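PDB 3TQM: ribosome-associated factor Y from Coxiella burnetii, which probably binds ribosomes as a hibernation factor of the HPF/YfiA family and takes part in translation regulation, in association with dimers of 70S ribosomes. Local coordinates for residues S59-Q64 against T83-Y88; K22-I27 against S35-I40; P14-L19 against K72-L77. One frame throughout, in Å; residues are numbered along the deposited sequence.

Interaction 1. Residues S59-Q64 against T83-Y88; sequences STINAQ and TQLSKY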
ATOM      1  N   SER A  59       6.714  15.324  -2.503  1.00 30.14           N
ATOM      2  CA  SER A  59       5.291  15.065  -2.297  1.00 29.01           C
ATOM      3  C   SER A  59       5.012  13.776  -1.535  1.00 26.05           C
ATOM      4  O   SER A  59       5.923  13.006  -1.239  1.00 26.11           O
ATOM      5  CB  SER A  59       4.545  15.058  -3.638  1.00 30.85           C
ATOM      6  OG  SER A  59       5.123  14.123  -4.538  1.00 30.83           O
ATOM      7  N   THR A  60       3.740  13.555  -1.222  1.00 25.24           N
ATOM      8  CA  THR A  60       3.330  12.383  -0.463  1.00 25.33           C
ATOM      9  C   THR A  60       2.014  11.834  -1.003  1.00 26.58           C
ATOM     10  O   THR A  60       1.074  12.589  -1.258  1.00 27.29           O
ATOM     11  CB  THR A  60       3.163  12.713   1.030  1.00 23.68           C
ATOM     12  OG1 THR A  60       4.391  13.240   1.543  1.00 22.58           O
ATOM     13  CG2 THR A  60       2.786  11.471   1.817  1.00 23.41           C
ATOM     14  N   ILE A  61       1.951  10.518  -1.178  1.00 25.35           N
ATOM     15  CA  ILE A  61       0.734   9.865  -1.644  1.00 21.55           C
ATOM     16  C   ILE A  61       0.056   9.097  -0.513  1.00 22.65           C
ATOM     17  O   ILE A  61       0.678   8.257   0.136  1.00 20.71           O
ATOM     18  CB  ILE A  61       1.024   8.897  -2.812  1.00 17.25           C
ATOM     19  CG1 ILE A  61       1.470   9.671  -4.057  1.00 19.12           C
ATOM     20  CG2 ILE A  61      -0.199   8.051  -3.126  1.00 12.09           C
ATOM     21  CD1 ILE A  61       1.742   8.791  -5.269  1.00 18.25           C
ATOM     22  N   ASN A  62      -1.218   9.397  -0.276  1.00 25.60           N
ATOM     23  CA  ASN A  62      -2.026   8.627   0.666  1.00 26.43           C
ATOM     24  C   ASN A  62      -3.172   7.934  -0.059  1.00 29.00           C
ATOM     25  O   ASN A  62      -3.968   8.585  -0.737  1.00 33.98           O
ATOM     26  CB  ASN A  62      -2.585   9.520   1.777  1.00 24.14           C
ATOM     27  CG  ASN A  62      -1.501  10.110   2.653  1.00 24.08           C
ATOM     28  OD1 ASN A  62      -0.952   9.434   3.521  1.00 25.38           O
ATOM     29  ND2 ASN A  62      -1.191  11.382   2.437  1.00 24.55           N
ATOM     30  N   ALA A  63      -3.248   6.614   0.077  1.00 26.54           N
ATOM     31  CA  ALA A  63      -4.290   5.840  -0.587  1.00 24.13           C
ATOM     32  C   ALA A  63      -4.891   4.800   0.353  1.00 26.23           C
ATOM     33  O   ALA A  63      -4.194   4.241   1.198  1.00 24.21           O
ATOM     34  CB  ALA A  63      -3.732   5.168  -1.834  1.00 21.13           C
ATOM     35  N   GLN A  64      -6.187   4.542   0.197  1.00 28.61           N
ATOM     36  CA  GLN A  64      -6.886   3.561   1.022  1.00 28.13           C
ATOM     37  C   GLN A  64      -7.863   2.728   0.195  1.00 26.93           C
ATOM     38  O   GLN A  64      -8.528   3.247  -0.700  1.00 27.88           O
ATOM     39  CB  GLN A  64      -7.632   4.254   2.161  1.00 29.08           C
ATOM     40  CG  GLN A  64      -8.239   3.300   3.176  1.00 33.42           C
ATOM     41  CD  GLN A  64      -9.182   3.993   4.142  1.00 36.83           C
ATOM     42  OE1 GLN A  64     -10.201   4.553   3.739  1.00 39.10           O
ATOM     43  NE2 GLN A  64      -8.841   3.963   5.425  1.00 37.03           N
ATOM     44  N   THR A  83      -2.155   4.470  -9.959  1.00 17.90           N
ATOM     45  CA  THR A  83      -2.870   5.632 -10.462  1.00 22.61           C
ATOM     46  C   THR A  83      -2.230   6.913  -9.938  1.00 22.67           C
ATOM     47  O   THR A  83      -1.915   7.820 -10.707  1.00 23.81           O
ATOM     48  CB  THR A  83      -4.357   5.610 -10.047  1.00 24.20           C
ATOM     49  OG1 THR A  83      -5.000   4.463 -10.617  1.00 25.28           O
ATOM     50  CG2 THR A  83      -5.063   6.870 -10.529  1.00 22.49           C
ATOM     51  N   GLN A  84      -2.031   6.978  -8.625  1.00 21.49           N
ATOM     52  CA  GLN A  84      -1.485   8.174  -7.988  1.00 22.68           C
ATOM     53  C   GLN A  84      -0.036   8.438  -8.397  1.00 23.69           C
ATOM     54  O   GLN A  84       0.391   9.592  -8.494  1.00 22.61           O
ATOM     55  CB  GLN A  84      -1.603   8.080  -6.466  1.00 21.98           C
ATOM     56  CG  GLN A  84      -3.034   8.172  -5.961  1.00 22.99           C
ATOM     57  CD  GLN A  84      -3.757   9.394  -6.494  1.00 25.89           C
ATOM     58  OE1 GLN A  84      -4.871   9.295  -7.008  1.00 27.88           O
ATOM     59  NE2 GLN A  84      -3.123  10.558  -6.375  1.00 26.13           N
ATOM     60  N   LEU A  85       0.712   7.365  -8.635  1.00 22.68           N
ATOM     61  CA  LEU A  85       2.082   7.480  -9.113  1.00 20.69           C
ATOM     62  C   LEU A  85       2.119   7.990 -10.553  1.00 21.30           C
ATOM     63  O   LEU A  85       3.014   8.743 -10.928  1.00 24.57           O
ATOM     64  CB  LEU A  85       2.809   6.139  -9.000  1.00 21.52           C
ATOM     65  CG  LEU A  85       3.303   5.754  -7.603  1.00 22.85           C
ATOM     66  CD1 LEU A  85       3.610   4.268  -7.521  1.00 24.11           C
ATOM     67  CD2 LEU A  85       4.524   6.580  -7.218  1.00 24.13           C
ATOM     68  N   SER A  86       1.142   7.586 -11.357  1.00 21.77           N
ATOM     69  CA  SER A  86       1.072   8.050 -12.738  1.00 24.04           C
ATOM     70  C   SER A  86       0.742   9.537 -12.820  1.00 26.51           C
ATOM     71  O   SER A  86       1.209  10.229 -13.722  1.00 28.74           O
ATOM     72  CB  SER A  86       0.071   7.227 -13.550  1.00 25.44           C
ATOM     73  OG  SER A  86       0.599   5.947 -13.858  1.00 27.62           O
ATOM     74  N   LYS A  87      -0.067  10.025 -11.884  1.00 28.13           N
ATOM     75  CA  LYS A  87      -0.350  11.456 -11.802  1.00 30.29           C
ATOM     76  C   LYS A  87       0.907  12.205 -11.365  1.00 26.83           C
ATOM     77  O   LYS A  87       1.245  13.251 -11.921  1.00 29.02           O
ATOM     78  CB  LYS A  87      -1.496  11.735 -10.828  1.00 33.39           C
ATOM     79  CG  LYS A  87      -2.859  11.282 -11.324  1.00 41.62           C
ATOM     80  CD  LYS A  87      -3.957  11.647 -10.335  1.00 47.99           C
ATOM     81  CE  LYS A  87      -5.330  11.271 -10.877  1.00 54.92           C
ATOM     82  NZ  LYS A  87      -6.419  11.563  -9.899  1.00 58.17           N
ATOM     83  N   TYR A  88       1.589  11.661 -10.363  1.00 19.51           N
ATOM     84  CA  TYR A  88       2.853  12.208  -9.904  1.00 23.55           C
ATOM     85  C   TYR A  88       3.814  12.376 -11.075  1.00 27.05           C
ATOM     86  O   TYR A  88       4.385  13.448 -11.279  1.00 24.62           O
ATOM     87  CB  TYR A  88       3.465  11.285  -8.846  1.00 24.00           C
ATOM     88  CG  TYR A  88       4.934  11.519  -8.592  1.00 26.06           C
ATOM     89  CD1 TYR A  88       5.357  12.499  -7.703  1.00 28.84           C
ATOM     90  CD2 TYR A  88       5.898  10.753  -9.233  1.00 26.00           C
ATOM     91  CE1 TYR A  88       6.699  12.713  -7.466  1.00 28.34           C
ATOM     92  CE2 TYR A  88       7.243  10.961  -9.002  1.00 26.96           C
ATOM     93  CZ  TYR A  88       7.637  11.942  -8.118  1.00 27.83           C
ATOM     94  OH  TYR A  88       8.975  12.156  -7.883  1.00 29.06           O
TER
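Gln84 meets Ile61 where helix 83-88 comes nearest to strand 59-64; the CA atoms of Gln84 and Ile61 are 6.9 Å apart. The CB of Gln84 sits in the fork of the isoleucine, 3.6 Å from both CG2 and CD1 of Ile61. The two side chains run at a slant to each other. Gln84 bends at its second torsion (chi2 -53°), and only its aliphatic part, CB and CG, takes part in the contact. The CD1 of Ile61 also lies against the helix backbone, 3.6 Å from the carbonyl O of Gln84. It gets that far because the ethyl branch is fully extended (chi2 -178°).

Leu85 follows. Its CA-CB bond lies across the contact, but the branch end swings nearer, and CD2 of Leu85 is 4.1 Å from CD1 of Ile61. Its other methyl, CD1, touches Ile27. The axes of the two short segments are 9.5 Å apart and roughly antiparallel, at 156°. The domain has the beta-alpha-beta-beta-beta-alpha topology of the HPF/YfiA family, and here helix 70-89 runs back over outer strand 59-65. Leu81, one turn earlier in the helix, also touches Ile61.

Tyr88 closes the contact at the start of the strand. Ser59 OG lies at the edge of the tyrosine ring, near its plane, 3.6 Å from both CD1 and CE1 of Tyr88. No hydrogen bond joins the two segments. The hydroxyl of Tyr88 is instead hydrogen-bonded to Glu33, which fixes the outer end of the ring.

Interaction 2. Residues K22-I27 against S35-I40; sequences KKLHRI and SNIHII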
ATOM      1  N   LYS A  22       6.127  -8.185  -2.189  1.00 25.88           N
ATOM      2  CA  LYS A  22       6.459  -8.463  -3.580  1.00 30.65           C
ATOM      3  C   LYS A  22       5.638  -7.621  -4.554  1.00 33.12           C
ATOM      4  O   LYS A  22       6.106  -7.294  -5.644  1.00 36.76           O
ATOM      5  CB  LYS A  22       6.301  -9.952  -3.899  1.00 32.81           C
ATOM      6  CG  LYS A  22       4.877 -10.393  -4.152  1.00 33.35           C
ATOM      7  CD  LYS A  22       4.850 -11.763  -4.803  1.00 38.09           C
ATOM      8  CE  LYS A  22       3.437 -12.149  -5.211  1.00 40.19           C
ATOM      9  NZ  LYS A  22       3.405 -13.424  -5.979  1.00 43.50           N
ATOM     10  N   LYS A  23       4.420  -7.266  -4.160  1.00 30.17           N
ATOM     11  CA  LYS A  23       3.577  -6.424  -5.003  1.00 30.46           C
ATOM     12  C   LYS A  23       4.056  -4.975  -5.017  1.00 28.45           C
ATOM     13  O   LYS A  23       3.962  -4.293  -6.035  1.00 24.82           O
ATOM     14  CB  LYS A  23       2.114  -6.499  -4.571  1.00 31.18           C
ATOM     15  CG  LYS A  23       1.343  -7.624  -5.226  1.00 35.32           C
ATOM     16  CD  LYS A  23      -0.130  -7.555  -4.868  1.00 37.98           C
ATOM     17  CE  LYS A  23      -0.911  -8.670  -5.540  1.00 42.63           C
ATOM     18  NZ  LYS A  23      -2.182  -8.951  -4.812  1.00 44.45           N
ATOM     19  N   LEU A  24       4.563  -4.507  -3.883  1.00 29.58           N
ATOM     20  CA  LEU A  24       5.098  -3.157  -3.794  1.00 29.87           C
ATOM     21  C   LEU A  24       6.374  -3.042  -4.610  1.00 36.01           C
ATOM     22  O   LEU A  24       6.658  -2.000  -5.195  1.00 38.83           O
ATOM     23  CB  LEU A  24       5.367  -2.779  -2.339  1.00 27.13           C
ATOM     24  CG  LEU A  24       4.155  -2.366  -1.510  1.00 22.86           C
ATOM     25  CD1 LEU A  24       4.547  -2.221  -0.056  1.00 23.91           C
ATOM     26  CD2 LEU A  24       3.576  -1.068  -2.044  1.00 20.87           C
ATOM     27  N   HIS A  25       7.142  -4.124  -4.643  1.00 37.36           N
ATOM     28  CA  HIS A  25       8.385  -4.152  -5.405  1.00 40.02           C
ATOM     29  C   HIS A  25       8.121  -4.234  -6.906  1.00 37.45           C
ATOM     30  O   HIS A  25       9.049  -4.171  -7.713  1.00 39.72           O
ATOM     31  CB  HIS A  25       9.266  -5.319  -4.952  1.00 43.81           C
ATOM     32  CG  HIS A  25       9.819  -5.155  -3.571  1.00 46.41           C
ATOM     33  ND1 HIS A  25      10.339  -3.963  -3.115  1.00 46.09           N
ATOM     34  CD2 HIS A  25       9.929  -6.031  -2.544  1.00 47.56           C
ATOM     35  CE1 HIS A  25      10.750  -4.112  -1.868  1.00 45.73           C
ATOM     36  NE2 HIS A  25      10.512  -5.357  -1.497  1.00 46.86           N
ATOM     37  N   ARG A  26       6.848  -4.367  -7.271  1.00 31.12           N
ATOM     38  CA  ARG A  26       6.442  -4.445  -8.670  1.00 29.40           C
ATOM     39  C   ARG A  26       5.773  -3.157  -9.132  1.00 27.00           C
ATOM     40  O   ARG A  26       5.529  -2.969 -10.323  1.00 29.03           O
ATOM     41  CB  ARG A  26       5.465  -5.603  -8.880  1.00 32.52           C
ATOM     42  CG  ARG A  26       6.083  -6.986  -8.840  1.00 38.79           C
ATOM     43  CD  ARG A  26       5.002  -8.038  -9.029  1.00 45.22           C
ATOM     44  NE  ARG A  26       5.541  -9.393  -9.038  1.00 54.04           N
ATOM     45  CZ  ARG A  26       4.846 -10.469  -8.682  1.00 57.88           C
ATOM     46  NH1 ARG A  26       3.587 -10.342  -8.276  1.00 56.18           N
ATOM     47  NH2 ARG A  26       5.409 -11.669  -8.720  1.00 60.67           N
ATOM     48  N   ILE A  27       5.471  -2.274  -8.186  1.00 27.39           N
ATOM     49  CA  ILE A  27       4.681  -1.083  -8.483  1.00 29.50           C
ATOM     50  C   ILE A  27       5.415  -0.079  -9.376  1.00 30.78           C
ATOM     51  O   ILE A  27       6.635   0.065  -9.307  1.00 28.17           O
ATOM     52  CB  ILE A  27       4.208  -0.382  -7.197  1.00 29.03           C
ATOM     53  CG1 ILE A  27       3.033   0.546  -7.501  1.00 32.75           C
ATOM     54  CG2 ILE A  27       5.346   0.385  -6.549  1.00 29.51           C
ATOM     55  CD1 ILE A  27       2.455   1.193  -6.276  1.00 33.88           C
ATOM     56  N   SER A  35      10.943   6.710  -1.264  1.00 24.46           N
ATOM     57  CA  SER A  35      11.868   6.543  -0.152  1.00 24.92           C
ATOM     58  C   SER A  35      11.250   5.703   0.962  1.00 28.85           C
ATOM     59  O   SER A  35      11.848   4.727   1.414  1.00 32.39           O
ATOM     60  CB  SER A  35      12.293   7.903   0.397  1.00 23.58           C
ATOM     61  OG  SER A  35      11.188   8.617   0.910  1.00 23.52           O
ATOM     62  N   ASN A  36      10.054   6.089   1.399  1.00 27.92           N
ATOM     63  CA  ASN A  36       9.364   5.393   2.483  1.00 30.45           C
ATOM     64  C   ASN A  36       7.927   5.000   2.153  1.00 29.66           C
ATOM     65  O   ASN A  36       7.157   5.793   1.609  1.00 29.33           O
ATOM     66  CB  ASN A  36       9.354   6.244   3.754  1.00 35.38           C
ATOM     67  CG  ASN A  36      10.728   6.405   4.361  1.00 41.08           C
ATOM     68  OD1 ASN A  36      11.247   5.491   5.004  1.00 43.71           O
ATOM     69  ND2 ASN A  36      11.323   7.581   4.178  1.00 42.20           N
ATOM     70  N   ILE A  37       7.571   3.773   2.506  1.00 27.03           N
ATOM     71  CA  ILE A  37       6.194   3.322   2.411  1.00 24.04           C
ATOM     72  C   ILE A  37       5.755   2.787   3.761  1.00 26.03           C
ATOM     73  O   ILE A  37       6.346   1.839   4.279  1.00 30.23           O
ATOM     74  CB  ILE A  37       6.031   2.197   1.385  1.00 22.27           C
ATOM     75  CG1 ILE A  37       6.483   2.663   0.003  1.00 25.12           C
ATOM     76  CG2 ILE A  37       4.585   1.724   1.350  1.00 22.12           C
ATOM     77  CD1 ILE A  37       6.070   1.725  -1.107  1.00 28.18           C
ATOM     78  N   HIS A  38       4.725   3.396   4.338  1.00 24.08           N
ATOM     79  CA  HIS A  38       4.165   2.890   5.581  1.00 25.27           C
ATOM     80  C   HIS A  38       2.755   2.366   5.338  1.00 25.17           C
ATOM     81  O   HIS A  38       1.859   3.118   4.951  1.00 23.71           O
ATOM     82  CB  HIS A  38       4.172   3.960   6.673  1.00 24.50           C
ATOM     83  CG  HIS A  38       3.915   3.417   8.046  1.00 25.70           C
ATOM     84  ND1 HIS A  38       4.156   4.145   9.191  1.00 25.53           N
ATOM     85  CD2 HIS A  38       3.438   2.218   8.456  1.00 24.90           C
ATOM     86  CE1 HIS A  38       3.839   3.419  10.247  1.00 24.18           C
ATOM     87  NE2 HIS A  38       3.401   2.244   9.830  1.00 23.92           N
ATOM     88  N   ILE A  39       2.576   1.066   5.553  1.00 25.79           N
ATOM     89  CA  ILE A  39       1.300   0.402   5.326  1.00 26.84           C
ATOM     90  C   ILE A  39       0.615   0.069   6.645  1.00 27.01           C
ATOM     91  O   ILE A  39       1.256  -0.374   7.597  1.00 26.45           O
ATOM     92  CB  ILE A  39       1.483  -0.894   4.518  1.00 27.81           C
ATOM     93  CG1 ILE A  39       2.089  -0.582   3.156  1.00 29.92           C
ATOM     94  CG2 ILE A  39       0.155  -1.614   4.339  1.00 29.13           C
ATOM     95  CD1 ILE A  39       2.285  -1.803   2.309  1.00 32.79           C
ATOM     96  N   ILE A  40      -0.694   0.283   6.690  1.00 26.79           N
ATOM     97  CA  ILE A  40      -1.470   0.000   7.886  1.00 26.54           C
ATOM     98  C   ILE A  40      -2.676  -0.881   7.579  1.00 27.01           C
ATOM     99  O   ILE A  40      -3.588  -0.480   6.854  1.00 24.62           O
ATOM    100  CB  ILE A  40      -1.928   1.295   8.575  1.00 26.64           C
ATOM    101  CG1 ILE A  40      -0.713   2.138   8.970  1.00 27.97           C
ATOM    102  CG2 ILE A  40      -2.778   0.978   9.794  1.00 23.97           C
ATOM    103  CD1 ILE A  40      -1.054   3.348   9.795  1.00 29.10           C
TER
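Leu24 turns CG away from its carbonyl carbon (chi1 -79°), which sets CG beside the backbone N and brings CD1 and CD2 up to strand 36-44. Ile37 and Ile39 both hold CG1 beside the backbone N, and in Ile39 the ethyl branch is fully stretched (chi2 -180°). Each isoleucine therefore presents CD1 as its foremost atom. The leucine meets both of them tip to tip, with CD1 mainly facing Ile39 and CD2 facing Ile37. CD1 of Leu24 comes within 3.3 Å of CD1 of Ile39, though so short an approach is uncertain at this resolution. CD2 of Leu24 is 3.9 Å from CD1 of Ile37. A looser touch joins CD1 of Leu24 to CG2 of Ile37, at 4.2 Å.

The contact is wholly apolar and all three residues are buried. Ile37 and Ile39 are two apart on the strand, so their side chains lie on the same face of the sheet. The backbones stay well separated, with 9.0 Å between the CA atoms of Leu24 and Ile37. A type I turn runs from Leu24 to Ile27.

The contact lies inside the beta-alpha-beta unit made by strand 2-8, helix 14-24 and the parallel strand 36-44. Leu24 also rests on Ile3 of strand 2-8 and on Met78 of helix 70-89. Ile37 and Ile39 in turn touch Val54 and Val50 of strand 47-56.

Interaction 3. Residues P14-L19 against K72-L77; sequences PALREL and KTVDLL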
ATOM      1  N   PRO A  14       2.483 -13.809   8.054  1.00 26.73           N
ATOM      2  CA  PRO A  14       3.700 -13.853   7.238  1.00 28.82           C
ATOM      3  C   PRO A  14       3.378 -13.874   5.749  1.00 30.00           C
ATOM      4  O   PRO A  14       4.024 -13.176   4.967  1.00 29.41           O
ATOM      5  CB  PRO A  14       4.343 -15.185   7.638  1.00 29.71           C
ATOM      6  CG  PRO A  14       3.829 -15.455   9.004  1.00 30.18           C
ATOM      7  CD  PRO A  14       2.426 -14.922   9.018  1.00 28.08           C
ATOM      8  N   ALA A  15       2.387 -14.673   5.366  1.00 30.28           N
ATOM      9  CA  ALA A  15       2.003 -14.791   3.965  1.00 29.07           C
ATOM     10  C   ALA A  15       1.506 -13.458   3.415  1.00 27.27           C
ATOM     11  O   ALA A  15       1.850 -13.071   2.300  1.00 28.52           O
ATOM     12  CB  ALA A  15       0.947 -15.865   3.793  1.00 28.75           C
ATOM     13  N   LEU A  16       0.693 -12.759   4.199  1.00 25.36           N
ATOM     14  CA  LEU A  16       0.164 -11.470   3.776  1.00 24.21           C
ATOM     15  C   LEU A  16       1.285 -10.441   3.727  1.00 24.06           C
ATOM     16  O   LEU A  16       1.257  -9.512   2.921  1.00 24.95           O
ATOM     17  CB  LEU A  16      -0.946 -11.002   4.721  1.00 22.29           C
ATOM     18  CG  LEU A  16      -1.588  -9.651   4.400  1.00 21.41           C
ATOM     19  CD1 LEU A  16      -2.310  -9.703   3.064  1.00 10.85           C
ATOM     20  CD2 LEU A  16      -2.540  -9.246   5.512  1.00 21.84           C
ATOM     21  N   ARG A  17       2.273 -10.619   4.596  1.00 23.64           N
ATOM     22  CA  ARG A  17       3.413  -9.724   4.647  1.00 23.72           C
ATOM     23  C   ARG A  17       4.284  -9.888   3.410  1.00 24.71           C
ATOM     24  O   ARG A  17       4.733  -8.906   2.820  1.00 21.91           O
ATOM     25  CB  ARG A  17       4.237  -9.992   5.901  1.00 24.39           C
ATOM     26  CG  ARG A  17       5.376  -9.016   6.080  1.00 25.34           C
ATOM     27  CD  ARG A  17       5.979  -9.126   7.459  1.00 28.47           C
ATOM     28  NE  ARG A  17       6.865  -8.001   7.715  1.00 36.64           N
ATOM     29  CZ  ARG A  17       6.462  -6.835   8.210  1.00 41.85           C
ATOM     30  NH1 ARG A  17       5.185  -6.646   8.510  1.00 42.95           N
ATOM     31  NH2 ARG A  17       7.336  -5.858   8.409  1.00 46.94           N
ATOM     32  N   GLU A  18       4.523 -11.137   3.028  1.00 26.02           N
ATOM     33  CA  GLU A  18       5.320 -11.434   1.846  1.00 27.19           C
ATOM     34  C   GLU A  18       4.600 -10.976   0.586  1.00 26.12           C
ATOM     35  O   GLU A  18       5.194 -10.338  -0.283  1.00 26.93           O
ATOM     36  CB  GLU A  18       5.629 -12.927   1.758  1.00 29.37           C
ATOM     37  CG  GLU A  18       6.362 -13.325   0.490  1.00 33.17           C
ATOM     38  CD  GLU A  18       6.691 -14.803   0.445  1.00 38.28           C
ATOM     39  OE1 GLU A  18       5.904 -15.606   0.991  1.00 39.71           O
ATOM     40  OE2 GLU A  18       7.741 -15.160  -0.128  1.00 41.15           O
ATOM     41  N   LEU A  19       3.315 -11.305   0.499  1.00 23.18           N
ATOM     42  CA  LEU A  19       2.490 -10.918  -0.640  1.00 22.03           C
ATOM     43  C   LEU A  19       2.525  -9.410  -0.876  1.00 24.12           C
ATOM     44  O   LEU A  19       2.683  -8.950  -2.008  1.00 25.28           O
ATOM     45  CB  LEU A  19       1.048 -11.379  -0.426  1.00 20.74           C
ATOM     46  CG  LEU A  19       0.036 -11.152  -1.556  1.00 21.47           C
ATOM     47  CD1 LEU A  19      -0.562  -9.745  -1.529  1.00 18.97           C
ATOM     48  CD2 LEU A  19       0.659 -11.458  -2.913  1.00 22.78           C
ATOM     49  N   LYS A  72      -7.282  -9.422  -1.166  1.00 26.93           N
ATOM     50  CA  LYS A  72      -7.932  -8.722  -2.264  1.00 29.84           C
ATOM     51  C   LYS A  72      -7.792  -7.209  -2.095  1.00 31.08           C
ATOM     52  O   LYS A  72      -7.636  -6.478  -3.073  1.00 32.88           O
ATOM     53  CB  LYS A  72      -9.410  -9.104  -2.340  1.00 34.49           C
ATOM     54  CG  LYS A  72     -10.090  -8.671  -3.626  1.00 41.35           C
ATOM     55  CD  LYS A  72     -11.580  -8.970  -3.598  1.00 46.58           C
ATOM     56  CE  LYS A  72     -12.208  -8.752  -4.965  1.00 51.05           C
ATOM     57  NZ  LYS A  72     -11.891  -7.402  -5.509  1.00 52.78           N
ATOM     58  N   THR A  73      -7.839  -6.749  -0.847  1.00 28.44           N
ATOM     59  CA  THR A  73      -7.708  -5.328  -0.546  1.00 24.92           C
ATOM     60  C   THR A  73      -6.339  -4.796  -0.955  1.00 24.29           C
ATOM     61  O   THR A  73      -6.233  -3.726  -1.553  1.00 21.08           O
ATOM     62  CB  THR A  73      -7.924  -5.040   0.952  1.00 22.69           C
ATOM     63  OG1 THR A  73      -9.205  -5.538   1.356  1.00 20.81           O
ATOM     64  CG2 THR A  73      -7.856  -3.544   1.214  1.00 22.22           C
ATOM     65  N   VAL A  74      -5.293  -5.546  -0.620  1.00 27.20           N
ATOM     66  CA  VAL A  74      -3.933  -5.175  -0.998  1.00 26.62           C
ATOM     67  C   VAL A  74      -3.857  -4.949  -2.498  1.00 25.85           C
ATOM     68  O   VAL A  74      -3.334  -3.936  -2.963  1.00 25.24           O
ATOM     69  CB  VAL A  74      -2.918  -6.258  -0.600  1.00 26.88           C
ATOM     70  CG1 VAL A  74      -1.584  -6.015  -1.292  1.00 29.19           C
ATOM     71  CG2 VAL A  74      -2.745  -6.295   0.914  1.00 26.97           C
ATOM     72  N   ASP A  75      -4.397  -5.901  -3.249  1.00 27.87           N
ATOM     73  CA  ASP A  75      -4.413  -5.825  -4.703  1.00 30.12           C
ATOM     74  C   ASP A  75      -5.071  -4.530  -5.167  1.00 23.53           C
ATOM     75  O   ASP A  75      -4.571  -3.862  -6.071  1.00 19.33           O
ATOM     76  CB  ASP A  75      -5.156  -7.029  -5.284  1.00 37.05           C
ATOM     77  CG  ASP A  75      -4.696  -7.376  -6.684  1.00 45.65           C
ATOM     78  OD1 ASP A  75      -3.881  -8.312  -6.825  1.00 50.17           O
ATOM     79  OD2 ASP A  75      -5.141  -6.713  -7.643  1.00 47.90           O
ATOM     80  N   LEU A  76      -6.189  -4.179  -4.541  1.00 24.61           N
ATOM     81  CA  LEU A  76      -6.910  -2.955  -4.882  1.00 28.01           C
ATOM     82  C   LEU A  76      -6.082  -1.707  -4.587  1.00 27.86           C
ATOM     83  O   LEU A  76      -6.052  -0.769  -5.384  1.00 26.39           O
ATOM     84  CB  LEU A  76      -8.244  -2.891  -4.133  1.00 28.21           C
ATOM     85  CG  LEU A  76      -9.468  -3.534  -4.798  1.00 28.88           C
ATOM     86  CD1 LEU A  76      -9.156  -4.932  -5.305  1.00 28.99           C
ATOM     87  CD2 LEU A  76     -10.647  -3.556  -3.835  1.00 26.82           C
ATOM     88  N   LEU A  77      -5.414  -1.702  -3.439  1.00 28.38           N
ATOM     89  CA  LEU A  77      -4.615  -0.555  -3.021  1.00 26.19           C
ATOM     90  C   LEU A  77      -3.460  -0.300  -3.985  1.00 27.93           C
ATOM     91  O   LEU A  77      -3.055   0.845  -4.190  1.00 29.47           O
ATOM     92  CB  LEU A  77      -4.081  -0.755  -1.603  1.00 22.00           C
ATOM     93  CG  LEU A  77      -3.279   0.410  -1.019  1.00 21.42           C
ATOM     94  CD1 LEU A  77      -4.104   1.687  -1.020  1.00 18.07           C
ATOM     95  CD2 LEU A  77      -2.798   0.084   0.385  1.00 22.58           C
TER
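Among the residues of the two segments, the nearest CA atoms are those of Leu19 and Val74, 8.6 Å apart. Both segments are regular alpha helix. In 14-19 the amides of Glu18 and Leu19 bond back to the carbonyls of Pro14 and Ala15. In 72-77 those of Leu76 and Leu77 bond back to Lys72 and Thr73. At this spacing the backbones do not touch, and three side chains make the whole contact.

Val74 points toward helix 14-24 and divides its two methyls between two leucines. CG1 of Val74 is 3.9 Å from CD1 of Leu19. CG2 of Val74 is 4.1 Å from CD1 of Leu16. The leucines are three residues apart, so they stand on neighbouring turns of one face and take the valine from two sides of its branch. In each pair the side chains pass alongside one another, pointing in opposite directions. Leu16 starts out across the contact, not straight at it. Its CG is anti to its backbone N (chi1 180°), and chi2 of 64° turns CD1 to the valine side. No polar bond links the two segments.

The contact packs the two helices of the domain against each other on one face of the sheet. Tyr71 of helix 70-89 adds to the same seam, touching Ala15, Leu16 and Leu19. On the sheet side, Phe41 of strand 36-44 touches both Leu16 and Val74, which ties the helix pair to the sheet.

From the N terminus the chain makes strand 2-8 and then helix 14-24. Interaction 2 closes first, bringing strand 36-44 back against that helix. Interaction 3 opens earlier, at 14-19, and closes only at 72-77, so interaction 2 is nested inside its loop. Interaction 1 opens at 59-64, within that loop, and closes beyond it at 83-88, so it crosses interaction 3. Interaction 2 closes before interaction 1 opens, so these two are in series. Helix 70-89 serves interactions 1 and 3, at different stretches of its length. Lys23 of interaction 2 forms a salt bridge to Asp75 of interaction 3. Together the contacts tie both helices to the sheet and to each other.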